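Local coordinates for protein MlnE (Bacillus amyloliquefaciens subsp. plantarum, PDB 5D2E) that carries, in this N-terminal piece of a macrolactin assembly-line synthase, a B-type ketoreductase domain that binds NADP and probably reduces beta-keto groups of the growing polyketide, at residues K372-E375 with S376-V380; A190-S193 with F194-V198. One frame throughout, in Å; residues are numbered along the deposited sequence.

Contact 1 (K372-E375 with S376-V380); sequences KTKE and SIEEV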
ATOM      1  N   LYS A 372      14.214   0.265  12.600  1.00 33.53           N
ATOM      2  CA  LYS A 372      14.023  -0.791  11.630  1.00 33.16           C
ATOM      3  C   LYS A 372      15.321  -1.223  11.048  1.00 31.22           C
ATOM      4  O   LYS A 372      16.241  -0.483  10.940  1.00 34.10           O
ATOM      5  CB  LYS A 372      13.161  -0.318  10.432  1.00 34.10           C
ATOM      6  CG  LYS A 372      11.677  -0.430  10.629  1.00 38.80           C
ATOM      7  CD  LYS A 372      11.154  -1.812  10.378  1.00 41.65           C
ATOM      8  CE  LYS A 372       9.694  -1.923  10.802  1.00 37.04           C
ATOM      9  NZ  LYS A 372       9.294  -3.311  10.544  1.00 35.83           N
ATOM     10  N   THR A 373      15.343  -2.458  10.609  1.00 31.52           N
ATOM     11  CA  THR A 373      16.405  -2.963   9.745  1.00 30.17           C
ATOM     12  C   THR A 373      15.835  -3.352   8.435  1.00 31.79           C
ATOM     13  O   THR A 373      14.636  -3.619   8.293  1.00 30.54           O
ATOM     14  CB  THR A 373      17.043  -4.226  10.314  1.00 31.01           C
ATOM     15  OG1 THR A 373      16.095  -5.298  10.294  1.00 30.23           O
ATOM     16  CG2 THR A 373      17.578  -4.020  11.702  1.00 32.07           C
ATOM     17  N   LYS A 374      16.708  -3.436   7.454  1.00 32.64           N
ATOM     18  CA  LYS A 374      16.319  -3.795   6.129  1.00 34.16           C
ATOM     19  C   LYS A 374      15.676  -5.150   6.111  1.00 31.45           C
ATOM     20  O   LYS A 374      14.690  -5.344   5.397  1.00 29.46           O
ATOM     21  CB  LYS A 374      17.544  -3.811   5.235  1.00 41.12           C
ATOM     22  CG  LYS A 374      17.255  -4.038   3.782  1.00 45.52           C
ATOM     23  CD  LYS A 374      18.575  -4.303   3.042  1.00 55.54           C
ATOM     24  CE  LYS A 374      18.406  -3.987   1.559  1.00 59.21           C
ATOM     25  NZ  LYS A 374      17.510  -4.965   0.870  1.00 57.99           N
ATOM     26  N   GLU A 375      16.227  -6.083   6.887  1.00 29.71           N
ATOM     27  CA  GLU A 375      15.681  -7.413   6.987  1.00 30.81           C
ATOM     28  C   GLU A 375      14.272  -7.484   7.529  1.00 27.18           C
ATOM     29  O   GLU A 375      13.490  -8.304   7.087  1.00 27.81           O
ATOM     30  CB  GLU A 375      16.593  -8.305   7.841  1.00 34.36           C
ATOM     31  CG  GLU A 375      17.875  -8.647   7.055  1.00 35.19           C
ATOM     32  CD  GLU A 375      18.949  -7.552   7.089  1.00 35.37           C
ATOM     33  OE1 GLU A 375      18.889  -6.613   7.943  1.00 36.42           O
ATOM     34  OE2 GLU A 375      19.842  -7.620   6.221  1.00 39.56           O
ATOM     35  N   SER A 376      13.968  -6.656   8.507  1.00 26.82           N
ATOM     36  CA  SER A 376      12.659  -6.576   9.056  1.00 30.13           C
ATOM     37  C   SER A 376      11.637  -6.071   8.036  1.00 28.76           C
ATOM     38  O   SER A 376      10.525  -6.597   7.938  1.00 29.48           O
ATOM     39  CB  SER A 376      12.717  -5.634  10.240  1.00 32.85           C
ATOM     40  OG  SER A 376      11.452  -5.547  10.800  1.00 37.59           O
ATOM     41  N   ILE A 377      12.017  -5.032   7.304  1.00 26.78           N
ATOM     42  CA  ILE A 377      11.186  -4.508   6.184  1.00 26.74           C
ATOM     43  C   ILE A 377      10.936  -5.635   5.167  1.00 28.72           C
ATOM     44  O   ILE A 377       9.759  -5.877   4.822  1.00 27.52           O
ATOM     45  CB  ILE A 377      11.848  -3.310   5.512  1.00 28.70           C
ATOM     46  CG1 ILE A 377      11.982  -2.187   6.536  1.00 29.50           C
ATOM     47  CG2 ILE A 377      11.025  -2.887   4.314  1.00 27.23           C
ATOM     48  CD1 ILE A 377      12.810  -1.012   6.062  1.00 31.56           C
ATOM     49  N   GLU A 378      11.986  -6.340   4.736  1.00 25.42           N
ATOM     50  CA  GLU A 378      11.840  -7.456   3.771  1.00 30.64           C
ATOM     51  C   GLU A 378      10.827  -8.481   4.230  1.00 30.12           C
ATOM     52  O   GLU A 378      10.023  -8.960   3.429  1.00 27.71           O
ATOM     53  CB  GLU A 378      13.140  -8.204   3.481  1.00 32.84           C
ATOM     54  CG  GLU A 378      14.221  -7.345   2.862  1.00 43.05           C
ATOM     55  CD  GLU A 378      15.641  -7.953   2.848  1.00 50.85           C
ATOM     56  OE1 GLU A 378      16.009  -8.819   3.671  1.00 48.09           O
ATOM     57  OE2 GLU A 378      16.400  -7.530   1.958  1.00 55.36           O
ATOM     58  N   GLU A 379      10.886  -8.816   5.523  1.00 29.66           N
ATOM     59  CA  GLU A 379       9.919  -9.737   6.108  1.00 29.57           C
ATOM     60  C   GLU A 379       8.517  -9.251   6.097  1.00 27.49           C
ATOM     61  O   GLU A 379       7.614 -10.004   5.772  1.00 27.63           O
ATOM     62  CB  GLU A 379      10.283 -10.070   7.571  1.00 32.28           C
ATOM     63  CG  GLU A 379      11.510 -10.943   7.637  1.00 40.53           C
ATOM     64  CD  GLU A 379      11.808 -11.243   9.106  1.00 48.70           C
ATOM     65  OE1 GLU A 379      10.952 -11.895   9.747  1.00 57.49           O
ATOM     66  OE2 GLU A 379      12.785 -10.716   9.605  1.00 47.85           O
ATOM     67  N   VAL A 380       8.296  -8.019   6.499  1.00 25.12           N
ATOM     68  CA  VAL A 380       6.930  -7.481   6.551  1.00 27.74           C
ATOM     69  C   VAL A 380       6.316  -7.358   5.165  1.00 26.92           C
ATOM     70  O   VAL A 380       5.119  -7.604   5.002  1.00 28.30           O
ATOM     71  CB  VAL A 380       6.923  -6.149   7.282  1.00 26.86           C
ATOM     72  CG1 VAL A 380       5.647  -5.375   7.062  1.00 29.12           C
ATOM     73  CG2 VAL A 380       7.212  -6.363   8.752  1.00 29.45           C
TER
HETATM   74  O   HOH W   1      14.688 -10.552   5.443  1.00 52.63           O
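K372 folds back against the start of helix 374-381, and its NZ donates to S376 OG at 3.1 Å. A bend at its second side-chain torsion brings it there; beyond it the chain runs on extended, with CD 3.9 Å from CG1 of I377. This is the tightly packed side. I377 and V380 are buried here, I377 against Y153 and F156 of helix 141-164, V380 against Y421 of helix 419-437. The ammonium group of K372 is gripped further by a salt bridge to D420 and by the carbonyl of K365, so the S376 hydroxyl is one of several partners holding a buried charge.

The looser side is formed by K374, E375 and E378, with Y153 still flanking K374 and E378. K374 reaches forward one turn and turns at its last torsion (chi4 -69°), setting NZ 3.0 Å from OE2 of E378. That salt bridge meets the oxygen on its anti side, 31° out of the carboxylate plane, while Y153 offers the lysine a cation-pi contact. E375 and E378 run alongside each other, their carboxylates turned nearly perpendicular, and a water donates both to E378 OE1 (2.8 Å) and to the E375 carbonyl. Of the three, E375 is the exposed one.

At the exposed N-terminus T373 caps the helix: its OG1 accepts from S376 N at 3.1 Å with an N-H...O angle of 158°, and its carbonyl takes I377 N. A threonine bonded in this way to the amide three residues on is the classic N-cap; it opens a ketoreductase-domain helix whose V380, farther along, packs on the NADP-binding Y421.

Contact 2 (A190-S193 with F194-V198); sequences AVES and FLKTV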
ATOM      1  N   ALA A 190       2.781   3.237  -3.788  1.00 26.15           N
ATOM      2  CA  ALA A 190       2.673   2.827  -2.355  1.00 25.33           C
ATOM      3  C   ALA A 190       3.602   3.603  -1.419  1.00 25.92           C
ATOM      4  O   ALA A 190       3.374   3.680  -0.209  1.00 25.79           O
ATOM      5  CB  ALA A 190       2.843   1.333  -2.199  1.00 23.25           C
ATOM      6  N   VAL A 191       4.631   4.238  -1.962  1.00 25.29           N
ATOM      7  CA  VAL A 191       5.518   5.045  -1.153  1.00 25.66           C
ATOM      8  C   VAL A 191       4.851   6.117  -0.353  1.00 24.23           C
ATOM      9  O   VAL A 191       5.314   6.393   0.725  1.00 26.53           O
ATOM     10  CB  VAL A 191       6.632   5.641  -2.033  1.00 26.13           C
ATOM     11  CG1 VAL A 191       7.479   6.642  -1.297  1.00 27.59           C
ATOM     12  CG2 VAL A 191       7.483   4.523  -2.634  1.00 28.34           C
ATOM     13  N   GLU A 192       3.751   6.666  -0.840  1.00 24.71           N
ATOM     14  CA  GLU A 192       3.014   7.650  -0.134  1.00 28.57           C
ATOM     15  C   GLU A 192       2.666   7.172   1.302  1.00 27.19           C
ATOM     16  O   GLU A 192       2.771   7.951   2.234  1.00 28.15           O
ATOM     17  CB  GLU A 192       1.721   7.965  -0.864  1.00 31.56           C
ATOM     18  CG  GLU A 192       0.847   8.980  -0.141  1.00 41.72           C
ATOM     19  CD  GLU A 192      -0.643   8.872  -0.515  1.00 55.66           C
ATOM     20  OE1 GLU A 192      -1.045   7.905  -1.219  1.00 62.88           O
ATOM     21  OE2 GLU A 192      -1.412   9.767  -0.092  1.00 64.80           O
ATOM     22  N   SER A 193       2.253   5.906   1.431  1.00 27.03           N
ATOM     23  CA  SER A 193       1.866   5.302   2.735  1.00 26.39           C
ATOM     24  C   SER A 193       3.082   5.257   3.657  1.00 27.30           C
ATOM     25  O   SER A 193       2.982   5.595   4.788  1.00 28.22           O
ATOM     26  CB  SER A 193       1.394   3.888   2.508  1.00 27.47           C
ATOM     27  OG  SER A 193       0.293   3.833   1.649  1.00 29.39           O
ATOM     28  N   PHE A 194       4.271   4.945   3.117  1.00 27.79           N
ATOM     29  CA  PHE A 194       5.533   4.999   3.875  1.00 27.16           C
ATOM     30  C   PHE A 194       5.820   6.437   4.326  1.00 28.07           C
ATOM     31  O   PHE A 194       6.130   6.678   5.494  1.00 26.09           O
ATOM     32  CB  PHE A 194       6.654   4.438   2.967  1.00 27.57           C
ATOM     33  CG  PHE A 194       7.996   4.424   3.566  1.00 28.14           C
ATOM     34  CD1 PHE A 194       8.390   3.349   4.367  1.00 29.82           C
ATOM     35  CD2 PHE A 194       8.885   5.449   3.312  1.00 30.12           C
ATOM     36  CE1 PHE A 194       9.630   3.340   4.962  1.00 31.85           C
ATOM     37  CE2 PHE A 194      10.137   5.447   3.886  1.00 30.88           C
ATOM     38  CZ  PHE A 194      10.494   4.382   4.717  1.00 30.58           C
ATOM     39  N   LEU A 195       5.761   7.391   3.410  1.00 25.91           N
ATOM     40  CA  LEU A 195       6.114   8.774   3.743  1.00 26.60           C
ATOM     41  C   LEU A 195       5.196   9.390   4.788  1.00 27.94           C
ATOM     42  O   LEU A 195       5.635  10.190   5.652  1.00 28.72           O
ATOM     43  CB  LEU A 195       6.082   9.665   2.480  1.00 27.12           C
ATOM     44  CG  LEU A 195       7.089   9.292   1.382  1.00 27.08           C
ATOM     45  CD1 LEU A 195       6.823  10.031   0.093  1.00 28.94           C
ATOM     46  CD2 LEU A 195       8.499   9.590   1.878  1.00 27.36           C
ATOM     47  N   LYS A 196       3.925   9.084   4.708  1.00 27.99           N
ATOM     48  CA  LYS A 196       2.968   9.592   5.701  1.00 30.51           C
ATOM     49  C   LYS A 196       3.384   9.084   7.062  1.00 27.99           C
ATOM     50  O   LYS A 196       3.262   9.787   8.043  1.00 28.61           O
ATOM     51  CB  LYS A 196       1.564   9.057   5.450  1.00 31.79           C
ATOM     52  CG  LYS A 196       0.816   9.771   4.366  1.00 37.11           C
ATOM     53  CD  LYS A 196      -0.555   9.095   4.269  1.00 38.56           C
ATOM     54  CE  LYS A 196      -1.558  10.024   3.671  1.00 42.11           C
ATOM     55  NZ  LYS A 196      -2.554   9.133   3.042  1.00 44.59           N
ATOM     56  N   THR A 197       3.887   7.861   7.123  1.00 26.90           N
ATOM     57  CA  THR A 197       4.287   7.355   8.468  1.00 30.75           C
ATOM     58  C   THR A 197       5.642   7.901   8.923  1.00 31.41           C
ATOM     59  O   THR A 197       5.801   8.216  10.088  1.00 31.61           O
ATOM     60  CB  THR A 197       3.916   5.871   8.796  1.00 36.39           C
ATOM     61  OG1 THR A 197       4.793   5.199   9.802  1.00 37.70           O
ATOM     62  CG2 THR A 197       3.506   5.084   7.649  1.00 27.31           C
ATOM     63  N   VAL A 198       6.580   8.126   7.991  1.00 30.18           N
ATOM     64  CA  VAL A 198       7.828   8.866   8.358  1.00 30.44           C
ATOM     65  C   VAL A 198       7.451  10.205   8.998  1.00 29.86           C
ATOM     66  O   VAL A 198       8.011  10.614  10.043  1.00 31.75           O
ATOM     67  CB  VAL A 198       8.720   9.092   7.123  1.00 35.18           C
ATOM     68  CG1 VAL A 198       9.804  10.124   7.379  1.00 35.29           C
ATOM     69  CG2 VAL A 198       9.273   7.758   6.657  1.00 37.50           C
TER
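The flat groups here are the F194 ring and the E192 carboxylate, and they serve different sides of helix 186-201. F194 meets the preceding turn through its CB, 3.3 Å from the carbonyl oxygen of V191, which lies oblique to the ring. With CG anti to the backbone N (chi1 180°), the ring is carried away from residues 190-193 toward L152 of helix 141-164, I369 and S419. The E192 carboxylate uses its two oxygens separately. OE2 faces K196 NZ at 3.4 Å in a long, weak salt bridge, whereas OE1 pairs with R253.

The E192 and K196 side chains run alongside each other in the same direction, both extended beyond CG. The lysine methylenes pass over the E192 carbonyl, with CG 3.4 Å from that oxygen, before NZ reaches the acid and also the carbonyl of V412.

On the apolar side V191 and L195, one turn apart, touch through CG1 and CD1 at 3.7 Å. L195 continues onto C207 and A209 of strand 205-214, and V191 onto L155, so this side joins the helix to its neighbouring strand and helix 141-164.

The backbone evidence is uneven. L195 N bonds to V191 O at 2.9 Å with an N-H...O angle of 164°, but T197 N is shared between weak bonds to S193 O, at 3.4 Å with an N-H...O angle of 147°, and to F194 O. S193 OG, buried, is satisfied by the carbonyl of A411.

Both sides of the helix are thus packed, one through polar and charged pairings and the other through apolar side chains. Paired with R253, and more weakly with K196, E192 would be expected to stay a carboxylate.

In the fold
Along the chain contact 2 comes first, on helix 186-201 between strands 171-180 and 205-214, and contact 1 follows on helix 374-381. Contact 2 belongs to the N-terminal Rossmann-like part, contact 1 to the ketoreductase (KR) part. Their centres are 15 Å apart and their nearest atoms about 6 Å, without touching. Two helices bridge them: side chains from both contacts pack on helix 141-164 and on helix 419-437, which carries the NADP-binding Y421. These shared neighbours place both contacts where the two Rossmann-like parts meet, with contact 1 nearer the cofactor: the side chain of V380 is about 8 Å from the bound NADP, the side chain of S193 about 13 Å.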